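Local structure of positive phenol-degradative gene regulator (Ralstonia sp. E2, 5FRY) at residues Y157-T162 with I170-L175; R62-F67 with E199-L204; V76-L81 with T103-V108. The protein probably activates transcription of phenol-degradation genes as an enhancer-binding ATPase, this chain being its N-terminal phenol-sensing domain. All coordinates share one frame; numbering follows the deposited sequence.

Interaction 1 of 3, residues Y157-T162 with I170-L175; sequences YATGYT and ILYREL. With ZN (zinc ion), chain C; ERH (3,4-dimethylphenol), chain D.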
loop_
_atom_site.group_PDB
_atom_site.type_symbol
_atom_site.label_atom_id
_atom_site.label_comp_id
_atom_site.label_asym_id
_atom_site.label_seq_id
_atom_site.Cartn_x
_atom_site.Cartn_y
_atom_site.Cartn_z
ATOM N N TYR A 157 -6.671 9.368 7.312
ATOM C CA TYR A 157 -6.519 8.358 8.343
ATOM C C TYR A 157 -6.861 8.928 9.716
ATOM O O TYR A 157 -7.654 8.315 10.461
ATOM C CB TYR A 157 -5.107 7.786 8.314
ATOM C CG TYR A 157 -4.862 6.744 9.382
ATOM C CD1 TYR A 157 -4.739 7.117 10.730
ATOM C CD2 TYR A 157 -4.798 5.391 9.058
ATOM C CE1 TYR A 157 -4.537 6.178 11.715
ATOM C CE2 TYR A 157 -4.582 4.439 10.039
ATOM C CZ TYR A 157 -4.442 4.846 11.364
ATOM O OH TYR A 157 -4.211 3.924 12.363
ATOM N N ALA A 158 -6.292 10.095 10.043
ATOM C CA ALA A 158 -6.554 10.765 11.323
ATOM C C ALA A 158 -8.034 11.053 11.491
ATOM O O ALA A 158 -8.616 10.805 12.554
ATOM C CB ALA A 158 -5.766 12.054 11.449
ATOM N N THR A 159 -8.639 11.592 10.443
ATOM C CA THR A 159 -10.062 11.883 10.426
ATOM C C THR A 159 -10.900 10.624 10.680
ATOM O O THR A 159 -11.778 10.602 11.573
ATOM C CB THR A 159 -10.446 12.527 9.080
ATOM O OG1 THR A 159 -9.689 13.737 8.914
ATOM C CG2 THR A 159 -11.918 12.838 9.013
ATOM N N GLY A 160 -10.600 9.572 9.923
ATOM C CA GLY A 160 -11.400 8.357 9.913
ATOM C C GLY A 160 -11.349 7.658 11.249
ATOM O O GLY A 160 -12.388 7.296 11.799
ATOM N N TYR A 161 -10.143 7.513 11.774
ATOM C CA TYR A 161 -9.908 6.867 13.059
ATOM C C TYR A 161 -10.587 7.634 14.181
ATOM O O TYR A 161 -11.339 7.060 14.949
ATOM C CB TYR A 161 -8.408 6.753 13.343
ATOM C CG TYR A 161 -8.098 6.117 14.689
ATOM C CD1 TYR A 161 -8.163 6.861 15.869
ATOM C CD2 TYR A 161 -7.755 4.775 14.781
ATOM C CE1 TYR A 161 -7.902 6.280 17.104
ATOM C CE2 TYR A 161 -7.477 4.194 16.004
ATOM C CZ TYR A 161 -7.548 4.951 17.161
ATOM O OH TYR A 161 -7.266 4.359 18.371
ATOM N N THR A 162 -10.317 8.937 14.267
ATOM C CA THR A 162 -10.871 9.733 15.362
ATOM C C THR A 162 -12.375 9.761 15.261
ATOM O O THR A 162 -13.088 9.641 16.262
ATOM C CB THR A 162 -10.331 11.161 15.344
ATOM O OG1 THR A 162 -8.903 11.117 15.186
ATOM C CG2 THR A 162 -10.728 11.917 16.650
ATOM N N ILE A 170 -15.000 14.049 12.950
ATOM C CA ILE A 170 -13.942 14.907 13.453
ATOM C C ILE A 170 -12.933 15.081 12.331
ATOM O O ILE A 170 -12.229 14.132 12.017
ATOM C CB ILE A 170 -13.241 14.310 14.698
ATOM C CG1 ILE A 170 -14.239 14.015 15.825
ATOM C CG2 ILE A 170 -12.185 15.265 15.216
ATOM C CD1 ILE A 170 -14.619 15.231 16.650
ATOM N N LEU A 171 -12.869 16.273 11.727
ATOM C CA LEU A 171 -11.949 16.530 10.617
ATOM C C LEU A 171 -10.583 17.039 11.075
ATOM O O LEU A 171 -10.467 17.717 12.101
ATOM C CB LEU A 171 -12.563 17.538 9.636
ATOM C CG LEU A 171 -13.988 17.250 9.147
ATOM C CD1 LEU A 171 -14.546 18.458 8.414
ATOM C CD2 LEU A 171 -14.034 16.045 8.238
ATOM N N TYR A 172 -9.551 16.708 10.297
ATOM C CA TYR A 172 -8.205 17.215 10.535
ATOM C C TYR A 172 -7.716 18.067 9.381
ATOM O O TYR A 172 -8.072 17.850 8.218
ATOM C CB TYR A 172 -7.212 16.073 10.750
ATOM C CG TYR A 172 -7.334 15.363 12.068
ATOM C CD1 TYR A 172 -8.369 14.466 12.302
ATOM C CD2 TYR A 172 -6.394 15.548 13.060
ATOM C CE1 TYR A 172 -8.469 13.794 13.505
ATOM C CE2 TYR A 172 -6.487 14.885 14.250
ATOM C CZ TYR A 172 -7.523 14.001 14.469
ATOM O OH TYR A 172 -7.605 13.341 15.677
ATOM N N ARG A 173 -6.866 19.028 9.700
ATOM C CA ARG A 173 -6.156 19.745 8.662
ATOM C C ARG A 173 -4.683 19.835 9.017
ATOM O O ARG A 173 -4.308 19.853 10.196
ATOM C CB ARG A 173 -6.765 21.135 8.460
ATOM C CG ARG A 173 -6.800 21.562 7.004
ATOM C CD ARG A 173 -7.547 22.871 6.825
ATOM N NE ARG A 173 -8.981 22.657 6.701
ATOM C CZ ARG A 173 -9.887 23.612 6.869
ATOM N NH1 ARG A 173 -9.507 24.847 7.179
ATOM N NH2 ARG A 173 -11.177 23.327 6.740
ATOM N N GLU A 174 -3.834 19.856 7.996
ATOM C CA GLU A 174 -2.409 20.042 8.208
ATOM C C GLU A 174 -2.091 21.512 8.352
ATOM O O GLU A 174 -2.299 22.268 7.412
ATOM C CB GLU A 174 -1.610 19.458 7.044
ATOM C CG GLU A 174 -1.406 17.966 7.106
ATOM C CD GLU A 174 -0.300 17.523 6.179
ATOM O OE1 GLU A 174 -0.572 17.358 4.980
ATOM O OE2 GLU A 174 0.849 17.359 6.630
ATOM N N LEU A 175 -1.577 21.917 9.508
ATOM C CA LEU A 175 -1.223 23.330 9.716
ATOM C C LEU A 175 0.152 23.646 9.113
ATOM O O LEU A 175 0.413 24.768 8.663
ATOM C CB LEU A 175 -1.237 23.677 11.202
ATOM C CG LEU A 175 -2.579 23.453 11.923
ATOM C CD1 LEU A 175 -2.597 24.170 13.269
ATOM C CD2 LEU A 175 -3.762 23.850 11.068
HETATM ZN ZN ZN C . 2.488 16.719 5.591
HETATM O O01 ERH D . -1.577 9.774 12.359
HETATM C C02 ERH D . -3.483 11.698 14.993
HETATM C C03 ERH D . -4.812 9.743 14.249
HETATM C C04 ERH D . -4.617 10.979 15.101
HETATM C C05 ERH D . -2.405 11.272 14.021
HETATM C C06 ERH D . -3.852 9.363 13.383
HETATM C C07 ERH D . -2.579 10.172 13.263
HETATM C C08 ERH D . -3.287 12.934 15.845
HETATM C C09 ERH D . -6.086 8.935 14.370
#
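The wall of the phenol pocket is built here from helix 152-166 and the edge strand 170-176 of the four-stranded sheet, both within the V4R range. The strand runs nearly antiparallel to the helix (159°), with their axes 6.9 Å apart at closest approach, and Tyr-172 is the side chain that bridges the gap. Ala-158 CB sits over one face of the Tyr-172 ring, 3.6 Å from the centroid and only 9° off the normal, a CH-pi contact almost exactly centred. The far end of that ring is held by its hydroxyl: Tyr-172 OH is hydrogen-bonded to Thr-162 OG1 at 2.6 Å, and Tyr-124 of strand 123-131, two places across the same sheet, is a second partner of Tyr-172 OH. Thr-162 carries its OG1 beside the backbone N (chi1 -48°), which lets the same oxygen donate back to Ala-158 O at 2.7 Å. That carbonyl therefore takes two donors, Thr-162 N and Thr-162 OG1, on opposite faces of its plane. Nearer the other end of the ring, Tyr-172 N reaches Thr-159 OG1 at 3.3 Å along a rather bent path, while Tyr-205 and Ile-155 also bond to that hydroxyl. Thr-159 CG2 lies against Ile-170 O and the branch Leu-171 CD2. The dimethylphenol lies against the same residues, and its methyl C09 is 3.3 Å from Tyr-161 CD1, while its ring carbon C06 comes to the edge of the Tyr-157 ring. Two residues along from Tyr-172, Glu-174 OE2 binds the zinc ion at 2.0 Å, completing the site with Cys-151, Cys-177 and Cys-185. Fixed at the face and at the hydroxyl, Tyr-172 probably has little freedom to rotate, and the short strand thus joins a wall of the ligand pocket to a metal ligand.

Interaction 2 of 3, residues R62-F67 with E199-L204; sequences RARGLF and EAELAL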
loop_
_atom_site.group_PDB
_atom_site.type_symbol
_atom_site.label_atom_id
_atom_site.label_comp_id
_atom_site.label_asym_id
_atom_site.label_seq_id
_atom_site.Cartn_x
_atom_site.Cartn_y
_atom_site.Cartn_z
ATOM N N ARG A 62 -8.769 16.095 -7.428
ATOM C CA ARG A 62 -9.504 14.839 -7.506
ATOM C C ARG A 62 -8.639 13.676 -7.015
ATOM O O ARG A 62 -9.137 12.756 -6.358
ATOM C CB ARG A 62 -9.987 14.583 -8.933
ATOM C CG ARG A 62 -11.122 13.580 -9.008
ATOM C CD ARG A 62 -11.897 13.698 -10.306
ATOM N NE ARG A 62 -11.304 12.908 -11.384
ATOM C CZ ARG A 62 -11.988 12.448 -12.429
ATOM N NH1 ARG A 62 -13.289 12.699 -12.535
ATOM N NH2 ARG A 62 -11.374 11.734 -13.368
ATOM N N ALA A 63 -7.347 13.725 -7.340
ATOM C CA ALA A 63 -6.384 12.763 -6.816
ATOM C C ALA A 63 -6.399 12.806 -5.295
ATOM O O ALA A 63 -6.413 11.767 -4.636
ATOM C CB ALA A 63 -4.974 13.048 -7.342
ATOM N N ARG A 64 -6.406 14.027 -4.760
ATOM C CA ARG A 64 -6.419 14.287 -3.326
ATOM C C ARG A 64 -7.605 13.619 -2.630
ATOM O O ARG A 64 -7.442 13.004 -1.571
ATOM C CB ARG A 64 -6.434 15.808 -3.083
ATOM C CG ARG A 64 -6.782 16.267 -1.670
ATOM C CD ARG A 64 -6.712 17.805 -1.594
ATOM N NE ARG A 64 -7.491 18.360 -0.495
ATOM C CZ ARG A 64 -6.971 18.770 0.657
ATOM N NH1 ARG A 64 -5.659 18.686 0.859
ATOM N NH2 ARG A 64 -7.760 19.261 1.605
ATOM N N GLY A 65 -8.788 13.743 -3.228
ATOM C CA GLY A 65 -9.996 13.116 -2.708
ATOM C C GLY A 65 -9.814 11.616 -2.563
ATOM O O GLY A 65 -10.109 11.054 -1.509
ATOM N N LEU A 66 -9.303 10.983 -3.619
ATOM C CA LEU A 66 -9.036 9.544 -3.621
ATOM C C LEU A 66 -8.084 9.120 -2.483
ATOM O O LEU A 66 -8.371 8.160 -1.764
ATOM C CB LEU A 66 -8.479 9.119 -4.984
ATOM C CG LEU A 66 -9.406 9.181 -6.209
ATOM C CD1 LEU A 66 -8.647 8.966 -7.507
ATOM C CD2 LEU A 66 -10.502 8.148 -6.093
ATOM N N PHE A 67 -6.971 9.829 -2.304
ATOM C CA PHE A 67 -6.034 9.492 -1.224
ATOM C C PHE A 67 -6.586 9.766 0.180
ATOM O O PHE A 67 -6.375 8.981 1.116
ATOM C CB PHE A 67 -4.706 10.232 -1.432
ATOM C CG PHE A 67 -3.797 9.542 -2.403
ATOM C CD1 PHE A 67 -3.039 8.451 -2.004
ATOM C CD2 PHE A 67 -3.728 9.949 -3.731
ATOM C CE1 PHE A 67 -2.198 7.787 -2.912
ATOM C CE2 PHE A 67 -2.893 9.288 -4.647
ATOM C CZ PHE A 67 -2.129 8.208 -4.231
ATOM N N GLU A 199 -17.789 22.169 6.246
ATOM C CA GLU A 199 -18.813 21.600 5.378
ATOM C C GLU A 199 -18.260 21.373 3.977
ATOM O O GLU A 199 -18.842 20.638 3.179
ATOM C CB GLU A 199 -20.037 22.515 5.321
ATOM C CG GLU A 199 -21.346 21.785 5.070
ATOM C CD GLU A 199 -21.660 20.766 6.147
ATOM O OE1 GLU A 199 -21.507 21.095 7.342
ATOM O OE2 GLU A 199 -22.061 19.635 5.798
ATOM N N ALA A 200 -17.130 22.010 3.685
ATOM C CA ALA A 200 -16.486 21.875 2.385
ATOM C C ALA A 200 -15.390 20.815 2.420
ATOM O O ALA A 200 -15.083 20.194 1.403
ATOM C CB ALA A 200 -15.919 23.212 1.933
ATOM N N GLU A 201 -14.803 20.611 3.596
ATOM C CA GLU A 201 -13.742 19.623 3.751
ATOM C C GLU A 201 -14.389 18.238 3.709
ATOM O O GLU A 201 -13.836 17.284 3.161
ATOM C CB GLU A 201 -12.973 19.857 5.061
ATOM C CG GLU A 201 -11.945 18.786 5.429
ATOM C CD GLU A 201 -10.603 18.988 4.764
ATOM O OE1 GLU A 201 -10.450 19.985 4.020
ATOM O OE2 GLU A 201 -9.701 18.145 4.993
ATOM N N LEU A 202 -15.591 18.160 4.270
ATOM C CA LEU A 202 -16.356 16.922 4.357
ATOM C C LEU A 202 -16.626 16.351 2.978
ATOM O O LEU A 202 -16.649 15.134 2.793
ATOM C CB LEU A 202 -17.677 17.165 5.091
ATOM C CG LEU A 202 -18.604 15.971 5.333
ATOM C CD1 LEU A 202 -17.960 14.982 6.303
ATOM C CD2 LEU A 202 -19.957 16.443 5.858
ATOM N N ALA A 203 -16.810 17.246 2.014
ATOM C CA ALA A 203 -17.134 16.861 0.651
ATOM C C ALA A 203 -16.046 15.987 0.025
ATOM O O ALA A 203 -16.305 15.244 -0.929
ATOM C CB ALA A 203 -17.373 18.106 -0.197
ATOM N N LEU A 204 -14.833 16.061 0.570
ATOM C CA LEU A 204 -13.697 15.354 -0.020
ATOM C C LEU A 204 -13.619 13.904 0.450
ATOM O O LEU A 204 -12.855 13.101 -0.091
ATOM C CB LEU A 204 -12.394 16.087 0.298
ATOM C CG LEU A 204 -12.147 17.373 -0.498
ATOM C CD1 LEU A 204 -10.970 18.153 0.073
ATOM C CD2 LEU A 204 -11.910 17.047 -1.976
#
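Gly-65 of helix 60-84 and Leu-204 of the 3-10 turn after helix 198-201 bring their CA atoms to 5.1 Å, the closest CA pair between 62-67 and 199-204. The glycine has no side chain to hold the turn off, and Gly-65 O stands 3.7 Å from Leu-204 O. The Leu-204 carbonyl is bonded elsewhere, by Arg-69 one turn further along the same helix.

The side chains on this face are Arg-64, Glu-201 and Leu-204. Arg-64 leaves its helix with CG anti to the backbone N (chi1 166°) and stays extended as far as NE, carrying the guanidinium over to the C-terminal segment. Leu-204 CD1 is the branch that touches it, 3.5 Å from Arg-64 NE, with the two side chains crossing at about a right angle. Glu-201 bends at its second torsion and comes to the guanidinium edge, near its plane, where Arg-64 NH2 and Glu-201 OE1 are 3.7 Å apart. At that length the salt bridge is a long one, and the carboxylate is turned 76° from the guanidinium, so the two do not form a paired, coplanar fork. Arg-64 NE is buried by Leu-204 without a hydrogen bond; Glu-61 offers it just a long, weak ion pair. Trp-152 of helix 152-166 also packs on Arg-64, while Met-68 touches both Glu-201 and Leu-204.

With 171 Å² buried in all, the contact is modest and partly exposed. It is the docking of the chain's C-terminal end onto the long helix 60-84, bringing together parts more than 130 residues apart in sequence.

Interaction 3 of 3, residues V76-L81 with T103-V108; sequences VRDAEL and TIEGVV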
loop_
_atom_site.group_PDB
_atom_site.type_symbol
_atom_site.label_atom_id
_atom_site.label_comp_id
_atom_site.label_asym_id
_atom_site.label_seq_id
_atom_site.Cartn_x
_atom_site.Cartn_y
_atom_site.Cartn_z
ATOM N N VAL A 76 -10.500 4.082 9.973
ATOM C CA VAL A 76 -11.720 3.437 10.457
ATOM C C VAL A 76 -11.491 1.968 10.814
ATOM O O VAL A 76 -12.014 1.486 11.817
ATOM C CB VAL A 76 -12.881 3.539 9.438
ATOM C CG1 VAL A 76 -14.081 2.622 9.876
ATOM C CG2 VAL A 76 -13.350 5.005 9.331
ATOM N N ARG A 77 -10.748 1.236 9.991
ATOM C CA ARG A 77 -10.504 -0.158 10.318
ATOM C C ARG A 77 -9.632 -0.305 11.571
ATOM O O ARG A 77 -9.821 -1.244 12.349
ATOM C CB ARG A 77 -9.855 -0.903 9.149
ATOM C CG ARG A 77 -10.736 -1.031 7.918
ATOM C CD ARG A 77 -12.109 -1.591 8.241
ATOM N NE ARG A 77 -12.709 -2.155 7.028
ATOM C CZ ARG A 77 -13.824 -2.880 6.998
ATOM N NH1 ARG A 77 -14.488 -3.144 8.119
ATOM N NH2 ARG A 77 -14.273 -3.342 5.837
ATOM N N ASP A 78 -8.676 0.605 11.768
ATOM C CA ASP A 78 -7.778 0.535 12.923
ATOM C C ASP A 78 -8.502 0.941 14.220
ATOM O O ASP A 78 -8.216 0.392 15.301
ATOM C CB ASP A 78 -6.528 1.412 12.688
ATOM C CG ASP A 78 -5.548 0.773 11.720
ATOM O OD1 ASP A 78 -5.769 -0.390 11.317
ATOM O OD2 ASP A 78 -4.556 1.420 11.360
ATOM N N ALA A 79 -9.478 1.849 14.118
ATOM C CA ALA A 79 -10.289 2.205 15.277
ATOM C C ALA A 79 -11.147 1.014 15.732
ATOM O O ALA A 79 -11.439 0.885 16.908
ATOM C CB ALA A 79 -11.185 3.379 14.983
ATOM N N GLU A 80 -11.517 0.143 14.800
ATOM C CA GLU A 80 -12.254 -1.072 15.160
ATOM C C GLU A 80 -11.365 -2.002 15.957
ATOM O O GLU A 80 -11.831 -2.667 16.889
ATOM C CB GLU A 80 -12.777 -1.803 13.920
ATOM C CG GLU A 80 -13.827 -1.027 13.156
ATOM C CD GLU A 80 -14.157 -1.660 11.816
ATOM O OE1 GLU A 80 -13.577 -2.728 11.489
ATOM O OE2 GLU A 80 -14.990 -1.086 11.081
ATOM N N LEU A 81 -10.090 -2.056 15.580
ATOM C CA LEU A 81 -9.120 -2.867 16.296
ATOM C C LEU A 81 -8.902 -2.295 17.698
ATOM O O LEU A 81 -8.826 -3.042 18.674
ATOM C CB LEU A 81 -7.800 -2.954 15.515
ATOM C CG LEU A 81 -6.604 -3.590 16.226
ATOM C CD1 LEU A 81 -6.986 -4.970 16.738
ATOM C CD2 LEU A 81 -5.385 -3.681 15.324
ATOM N N THR A 103 2.179 4.671 13.207
ATOM C CA THR A 103 3.600 4.483 13.281
ATOM C C THR A 103 3.986 3.064 12.943
ATOM O O THR A 103 4.844 2.863 12.131
ATOM C CB THR A 103 4.155 4.899 14.645
ATOM O OG1 THR A 103 3.694 6.189 14.974
ATOM C CG2 THR A 103 5.638 4.967 14.624
ATOM N N ILE A 104 3.300 2.090 13.528
ATOM C CA ILE A 104 3.596 0.685 13.274
ATOM C C ILE A 104 3.513 0.384 11.793
ATOM O O ILE A 104 4.275 -0.428 11.270
ATOM C CB ILE A 104 2.640 -0.249 14.030
ATOM C CG1 ILE A 104 2.930 -0.179 15.535
ATOM C CG2 ILE A 104 2.765 -1.687 13.510
ATOM C CD1 ILE A 104 1.845 -0.810 16.422
ATOM N N GLU A 105 2.600 1.075 11.126
ATOM C CA GLU A 105 2.357 0.900 9.704
ATOM C C GLU A 105 3.409 1.616 8.855
ATOM O O GLU A 105 3.367 1.554 7.622
ATOM C CB GLU A 105 0.931 1.380 9.359
ATOM C CG GLU A 105 -0.124 0.410 9.875
ATOM C CD GLU A 105 -1.521 0.972 9.988
ATOM O OE1 GLU A 105 -1.872 2.030 9.385
ATOM O OE2 GLU A 105 -2.292 0.341 10.728
ATOM N N GLY A 106 4.370 2.274 9.513
ATOM C CA GLY A 106 5.471 2.938 8.820
ATOM C C GLY A 106 5.041 4.137 7.992
ATOM O O GLY A 106 5.691 4.509 7.024
ATOM N N VAL A 107 3.931 4.750 8.369
ATOM C CA VAL A 107 3.401 5.886 7.628
ATOM C C VAL A 107 4.043 7.205 8.051
ATOM O O VAL A 107 4.417 8.047 7.216
ATOM C CB VAL A 107 1.865 5.987 7.824
ATOM C CG1 VAL A 107 1.356 7.332 7.393
ATOM C CG2 VAL A 107 1.139 4.847 7.049
ATOM N N VAL A 108 4.147 7.375 9.359
ATOM C CA VAL A 108 4.669 8.593 9.965
ATOM C C VAL A 108 5.035 8.295 11.398
ATOM O O VAL A 108 4.542 7.338 11.999
ATOM C CB VAL A 108 3.655 9.769 9.940
ATOM C CG1 VAL A 108 4.123 10.947 10.827
ATOM C CG2 VAL A 108 3.470 10.272 8.548
#
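The carboxylates of Asp-78 and Glu-105 meet oxygen to oxygen rather than face to face: their planes are 56° apart, and Asp-78 OD2 lies 2.6 Å from Glu-105 OE2. The second glutamate oxygen is further off, Glu-105 OE1 being 3.4 Å from Asp-78 OD2, so the approach is lopsided. Within helix 60-84 another flat group, the Arg-77 guanidinium, has Glu-80 at its edge, with Arg-77 NH1 and Glu-80 OE1 3.5 Å apart as a salt bridge.

Asp-78 and Glu-105 come from opposite directions across a wide gap, the CA atoms being 10.6 Å apart. Glu-105 is extended beyond CG, which lets it cover nearly half of that distance. It follows the end of helix 97-104, just before Gly-106, whose positive phi (67°) belongs to a Schellman motif; Gly-106 N bonds back to Thr-103 O at 2.7 Å.

Other groups share the Asp-78 carboxylate: Tyr-157 OH reaches OD2, and His-43 of the second subunit bonds to OD1. Leu-34 packs against both acids. Two buried acid oxygens this close would repel if both were charged, so one group probably holds a proton. This acid pair thus joins helix 60-84 to the turn that closes helix 97-104, right at the subunit interface.

Interactions 1 and 3 are buried, whereas interaction 2 is only partly so and lies nearer the surface. Helix 60-84 serves both 2 and 3, whose nearest atoms are still about 10 Å apart; both also touch the second subunit, which interaction 1 does not. Their chemistry differs accordingly: a ring face and hydroxyls beside the ligand in 1, a long ion pair and a leucine branch in 2, and a close pair of acids in 3. Interaction 1 touches each of the others, Leu-171 and Tyr-172 packing on Glu-201, and Tyr-157 OH probably hydrogen-bonded to Asp-78 OD2 at 2.7 Å, which connects the pocket lining with the subunit interface.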